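Local coordinates for protein glutathione S-transferase (Legionella pneumophila subsp. pneumophila str. Philadelphia 1, PDB 3NIV) that probably acts as a zeta-class glutathione transferase, isomerising maleylacetoacetate with the help of glutathione, at residues P87-P90 against F91-A94; L131-Y134 against H135-K139. All blocks are in the same frame, centred on the assembly; numbering follows the deposited sequence.

Contact 1. Residues P87-P90 against F91-A94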
loop_
_atom_site.group_PDB
_atom_site.type_symbol
_atom_site.label_atom_id
_atom_site.label_comp_id
_atom_site.label_asym_id
_atom_site.label_seq_id
_atom_site.Cartn_x
_atom_site.Cartn_y
_atom_site.Cartn_z
ATOM N N PRO A 87 12.420 -11.031 -7.768
ATOM C CA PRO A 87 13.609 -11.128 -8.625
ATOM C C PRO A 87 14.747 -10.221 -8.132
ATOM O O PRO A 87 14.525 -9.346 -7.287
ATOM C CB PRO A 87 13.109 -10.618 -9.981
ATOM C CG PRO A 87 11.622 -10.667 -9.913
ATOM C CD PRO A 87 11.268 -10.457 -8.479
ATOM N N LYS A 88 15.952 -10.420 -8.658
ATOM C CA LYS A 88 17.073 -9.549 -8.305
ATOM C C LYS A 88 17.083 -8.232 -9.091
ATOM O O LYS A 88 17.355 -7.173 -8.529
ATOM C CB LYS A 88 18.407 -10.281 -8.456
ATOM C CG LYS A 88 18.774 -11.172 -7.268
ATOM C CD LYS A 88 20.061 -11.935 -7.545
ATOM C CE LYS A 88 20.200 -13.149 -6.639
ATOM N NZ LYS A 88 21.277 -14.060 -7.139
ATOM N N ASP A 89 16.777 -8.301 -10.382
ATOM C CA ASP A 89 16.736 -7.105 -11.223
ATOM C C ASP A 89 15.905 -5.989 -10.581
ATOM O O ASP A 89 14.685 -6.110 -10.429
ATOM C CB ASP A 89 16.193 -7.452 -12.612
ATOM C CG ASP A 89 16.001 -6.226 -13.490
ATOM O OD1 ASP A 89 16.908 -5.364 -13.513
ATOM O OD2 ASP A 89 14.951 -6.127 -14.167
ATOM N N PRO A 90 16.570 -4.895 -10.199
ATOM C CA PRO A 90 15.929 -3.771 -9.521
ATOM C C PRO A 90 14.654 -3.312 -10.208
ATOM O O PRO A 90 13.706 -2.970 -9.519
ATOM C CB PRO A 90 16.995 -2.684 -9.596
ATOM C CG PRO A 90 18.264 -3.451 -9.524
ATOM C CD PRO A 90 18.028 -4.701 -10.309
ATOM N N PHE A 91 14.625 -3.301 -11.534
ATOM C CA PHE A 91 13.427 -2.864 -12.235
ATOM C C PHE A 91 12.272 -3.878 -12.147
ATOM O O PHE A 91 11.126 -3.505 -11.880
ATOM C CB PHE A 91 13.725 -2.549 -13.698
ATOM C CG PHE A 91 12.495 -2.231 -14.500
ATOM C CD1 PHE A 91 11.913 -0.976 -14.430
ATOM C CD2 PHE A 91 11.911 -3.189 -15.306
ATOM C CE1 PHE A 91 10.774 -0.680 -15.157
ATOM C CE2 PHE A 91 10.778 -2.899 -16.040
ATOM C CZ PHE A 91 10.205 -1.646 -15.964
HETATM N N MSE A 92 12.574 -5.151 -12.392
HETATM C CA MSE A 92 11.575 -6.211 -12.276
HETATM C C MSE A 92 11.039 -6.318 -10.861
HETATM O O MSE A 92 9.845 -6.521 -10.647
HETATM C CB MSE A 92 12.151 -7.560 -12.709
HETATM C CG MSE A 92 12.014 -7.794 -14.189
HETATM SE SE MSE A 92 10.248 -7.246 -14.840
HETATM C CE MSE A 92 9.133 -8.435 -13.753
ATOM N N LYS A 93 11.933 -6.177 -9.894
ATOM C CA LYS A 93 11.537 -6.220 -8.505
ATOM C C LYS A 93 10.515 -5.129 -8.232
ATOM O O LYS A 93 9.488 -5.378 -7.608
ATOM C CB LYS A 93 12.750 -6.064 -7.594
ATOM C CG LYS A 93 12.404 -5.525 -6.229
ATOM C CD LYS A 93 13.256 -6.146 -5.142
ATOM C CE LYS A 93 14.721 -5.906 -5.372
ATOM N NZ LYS A 93 15.503 -6.736 -4.420
ATOM N N ALA A 94 10.788 -3.924 -8.716
ATOM C CA ALA A 94 9.891 -2.803 -8.477
ATOM C C ALA A 94 8.584 -2.980 -9.249
ATOM O O ALA A 94 7.519 -2.533 -8.822
ATOM C CB ALA A 94 10.566 -1.495 -8.865
#

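Contact 2. Residues L131-Y134 against H135-K139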
loop_
_atom_site.group_PDB
_atom_site.type_symbol
_atom_site.label_atom_id
_atom_site.label_comp_id
_atom_site.label_asym_id
_atom_site.label_seq_id
_atom_site.Cartn_x
_atom_site.Cartn_y
_atom_site.Cartn_z
ATOM N N LEU A 131 -22.743 -4.291 -3.450
ATOM C CA LEU A 131 -22.201 -5.177 -4.474
ATOM C C LEU A 131 -21.695 -4.437 -5.705
ATOM O O LEU A 131 -20.679 -4.811 -6.296
ATOM C CB LEU A 131 -23.249 -6.198 -4.908
ATOM C CG LEU A 131 -23.146 -7.543 -4.202
ATOM C CD1 LEU A 131 -21.801 -8.206 -4.536
ATOM C CD2 LEU A 131 -23.333 -7.355 -2.693
ATOM N N GLU A 132 -22.415 -3.401 -6.108
ATOM C CA GLU A 132 -22.012 -2.628 -7.272
ATOM C C GLU A 132 -20.699 -1.877 -7.010
ATOM O O GLU A 132 -19.795 -1.873 -7.845
ATOM C CB GLU A 132 -23.120 -1.657 -7.662
ATOM C CG GLU A 132 -22.898 -1.004 -9.002
ATOM C CD GLU A 132 -24.179 -0.455 -9.590
ATOM O OE1 GLU A 132 -24.091 0.558 -10.318
ATOM O OE2 GLU A 132 -25.265 -1.034 -9.323
ATOM N N TRP A 133 -20.612 -1.250 -5.841
ATOM C CA TRP A 133 -19.387 -0.633 -5.364
ATOM C C TRP A 133 -18.264 -1.660 -5.379
ATOM O O TRP A 133 -17.221 -1.473 -6.026
ATOM C CB TRP A 133 -19.617 -0.108 -3.938
ATOM C CG TRP A 133 -18.405 0.370 -3.163
ATOM C CD1 TRP A 133 -17.578 -0.383 -2.385
ATOM C CD2 TRP A 133 -17.939 1.725 -3.043
ATOM N NE1 TRP A 133 -16.610 0.412 -1.805
ATOM C CE2 TRP A 133 -16.817 1.710 -2.191
ATOM C CE3 TRP A 133 -18.364 2.947 -3.575
ATOM C CZ2 TRP A 133 -16.108 2.866 -1.865
ATOM C CZ3 TRP A 133 -17.658 4.097 -3.253
ATOM C CH2 TRP A 133 -16.538 4.046 -2.405
ATOM N N TYR A 134 -18.497 -2.750 -4.662
ATOM C CA TYR A 134 -17.492 -3.776 -4.455
ATOM C C TYR A 134 -16.980 -4.332 -5.781
ATOM O O TYR A 134 -15.776 -4.546 -5.961
ATOM C CB TYR A 134 -18.077 -4.889 -3.600
ATOM C CG TYR A 134 -17.044 -5.784 -2.986
ATOM C CD1 TYR A 134 -16.237 -6.588 -3.778
ATOM C CD2 TYR A 134 -16.887 -5.845 -1.616
ATOM C CE1 TYR A 134 -15.289 -7.417 -3.217
ATOM C CE2 TYR A 134 -15.947 -6.678 -1.046
ATOM C CZ TYR A 134 -15.145 -7.458 -1.851
ATOM O OH TYR A 134 -14.197 -8.276 -1.289
ATOM N N HIS A 135 -17.902 -4.547 -6.710
ATOM C CA HIS A 135 -17.573 -5.098 -8.018
ATOM C C HIS A 135 -16.851 -4.066 -8.874
ATOM O O HIS A 135 -16.041 -4.409 -9.749
ATOM C CB HIS A 135 -18.852 -5.580 -8.718
ATOM C CG HIS A 135 -19.312 -6.937 -8.276
ATOM N ND1 HIS A 135 -20.208 -7.696 -9.002
ATOM C CD2 HIS A 135 -18.979 -7.683 -7.195
ATOM C CE1 HIS A 135 -20.422 -8.839 -8.378
ATOM N NE2 HIS A 135 -19.690 -8.860 -7.281
ATOM N N HIS A 136 -17.149 -2.796 -8.619
ATOM C CA HIS A 136 -16.515 -1.711 -9.363
ATOM C C HIS A 136 -14.997 -1.689 -9.185
ATOM O O HIS A 136 -14.252 -1.532 -10.147
ATOM C CB HIS A 136 -17.089 -0.358 -8.954
ATOM C CG HIS A 136 -16.357 0.795 -9.554
ATOM N ND1 HIS A 136 -16.191 0.939 -10.915
ATOM C CD2 HIS A 136 -15.724 1.848 -8.984
ATOM C CE1 HIS A 136 -15.493 2.033 -11.158
ATOM N NE2 HIS A 136 -15.199 2.603 -10.005
ATOM N N TRP A 137 -14.540 -1.851 -7.951
ATOM C CA TRP A 137 -13.113 -1.779 -7.689
ATOM C C TRP A 137 -12.454 -3.074 -8.109
ATOM O O TRP A 137 -11.266 -3.090 -8.444
ATOM C CB TRP A 137 -12.817 -1.416 -6.228
ATOM C CG TRP A 137 -13.523 -0.166 -5.819
ATOM C CD1 TRP A 137 -14.464 -0.043 -4.852
ATOM C CD2 TRP A 137 -13.377 1.133 -6.403
ATOM N NE1 TRP A 137 -14.903 1.245 -4.779
ATOM C CE2 TRP A 137 -14.258 1.993 -5.721
ATOM C CE3 TRP A 137 -12.576 1.656 -7.428
ATOM C CZ2 TRP A 137 -14.366 3.345 -6.023
ATOM C CZ3 TRP A 137 -12.687 2.992 -7.735
ATOM C CH2 TRP A 137 -13.578 3.825 -7.037
ATOM N N LEU A 138 -13.222 -4.160 -8.115
ATOM C CA LEU A 138 -12.683 -5.414 -8.632
ATOM C C LEU A 138 -12.352 -5.267 -10.118
ATOM O O LEU A 138 -11.242 -5.591 -10.545
ATOM C CB LEU A 138 -13.607 -6.598 -8.354
ATOM C CG LEU A 138 -13.378 -7.216 -6.969
ATOM C CD1 LEU A 138 -11.984 -7.776 -6.812
ATOM C CD2 LEU A 138 -13.574 -6.187 -5.914
ATOM N N LYS A 139 -13.286 -4.722 -10.888
ATOM C CA LYS A 139 -13.077 -4.558 -12.320
ATOM C C LYS A 139 -11.872 -3.665 -12.586
ATOM O O LYS A 139 -11.003 -3.999 -13.390
ATOM C CB LYS A 139 -14.315 -3.974 -13.010
ATOM C CG LYS A 139 -14.324 -4.218 -14.515
ATOM C CD LYS A 139 -15.130 -3.180 -15.294
ATOM C CE LYS A 139 -14.679 -3.152 -16.768
ATOM N NZ LYS A 139 -14.969 -1.851 -17.471
#

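Contact 1. Residues P87-P90 against F91-A94
Asp89 O accepts the shortest polar bond of this turn, from Lys93 N at 2.8 Å, with the donor lying nearly in line with the carbonyl. This bond belongs to the first turn of helix 90-106, the first helix of the all-helical GST C-terminal domain, and Asp89 is its N-cap. The aspartate also uses its side chain: with CG anti to the backbone N (chi1 175°), the carboxylate swings back over the first turn, and Asp89 OD2 accepts from Met92 N at 3.1 Å, a capping bond. That N-H comes from well above the carboxylate plane. A short acidic side chain suits the place, since it satisfies an amide of the first turn and its charge would probably be favoured by the helix dipole. Pro90 fits the next position because the first residue of a helix needs no N-H donor; its O still accepts from Ala94 N. Before the cap, Pro87 CB lies 4.2 Å from CB of the selenomethionine Met92, an apolar contact, and both side chains also touch Phe160. Pro90 and Phe91 pack on the second subunit, and small Ala94 meets Leu66 of that subunit. Lys93 bends at chi2 and chi3, which brings Lys93 CE to 3.9 Å from Pro87 O.

Contact 2. Residues L131-Y134 against H135-K139
Trp133 and Trp137, one helical turn apart on helix 127-149, form a T-shaped pair: the pyrrole edge of Trp137 is directed at the face of Trp133, with the planes at 83°. Trp137 NE1 sits over the centre of the Trp133 indole, 3.3 Å from Trp133 CE2. The first torsions bring this about, Trp133 carrying CG anti to its N (chi1 170°) and Trp137 carrying it beside its N (chi1 -54°), so that the rings converge. Trp133 NE1 is bonded to Leu110 O, which helps fix the rotation of the ring offering its face. Across a face of Trp137, offset toward the rim, lies His136 CD2.

Elsewhere on the helix, Leu131 and His135 run side by side, and Leu131 CD1 comes 3.5 Å from His135 NE2. That nitrogen is spoken for by Phe181 O, so the imidazole combines a polar tie with an apolar contact to leucine. Tyr134 crosses Leu138 at an angle, its ring stacked on Phe181. Beneath the side chains, His135 N bonds Leu131 O at 2.8 Å, and His136 N bonds Glu132 O at 2.9 Å.

Large aromatic groups suit a helix packed against neighbouring helices and near Arg114 and Arg118 of the second subunit. The edge-to-face pair is an i to i+4 contact along one helix, here within the all-helical GST C-terminal domain, where helix 127-149 packs on helices 108-111 and 113-123.

Both contacts are local ones within the helical C-terminal domain, yet they stand at different places: contact 1 at the start of helix 90-106, contact 2 inside helix 127-149. Their centres lie about 31 Å apart and they do not touch. Contact 1 is a surface contact, dominated by polar capping and by prolines that shape the entry to a helix. Contact 2 is partly buried, with four of its touching residues enclosed, and relies on aromatic rings and on Leu138, which pack against neighbouring helices. Each also meets the second subunit, at Gln64, Leu66 and Glu78 of that subunit for contact 1 and at its Arg114 and Arg118 for contact 2, so both border the dimer interface.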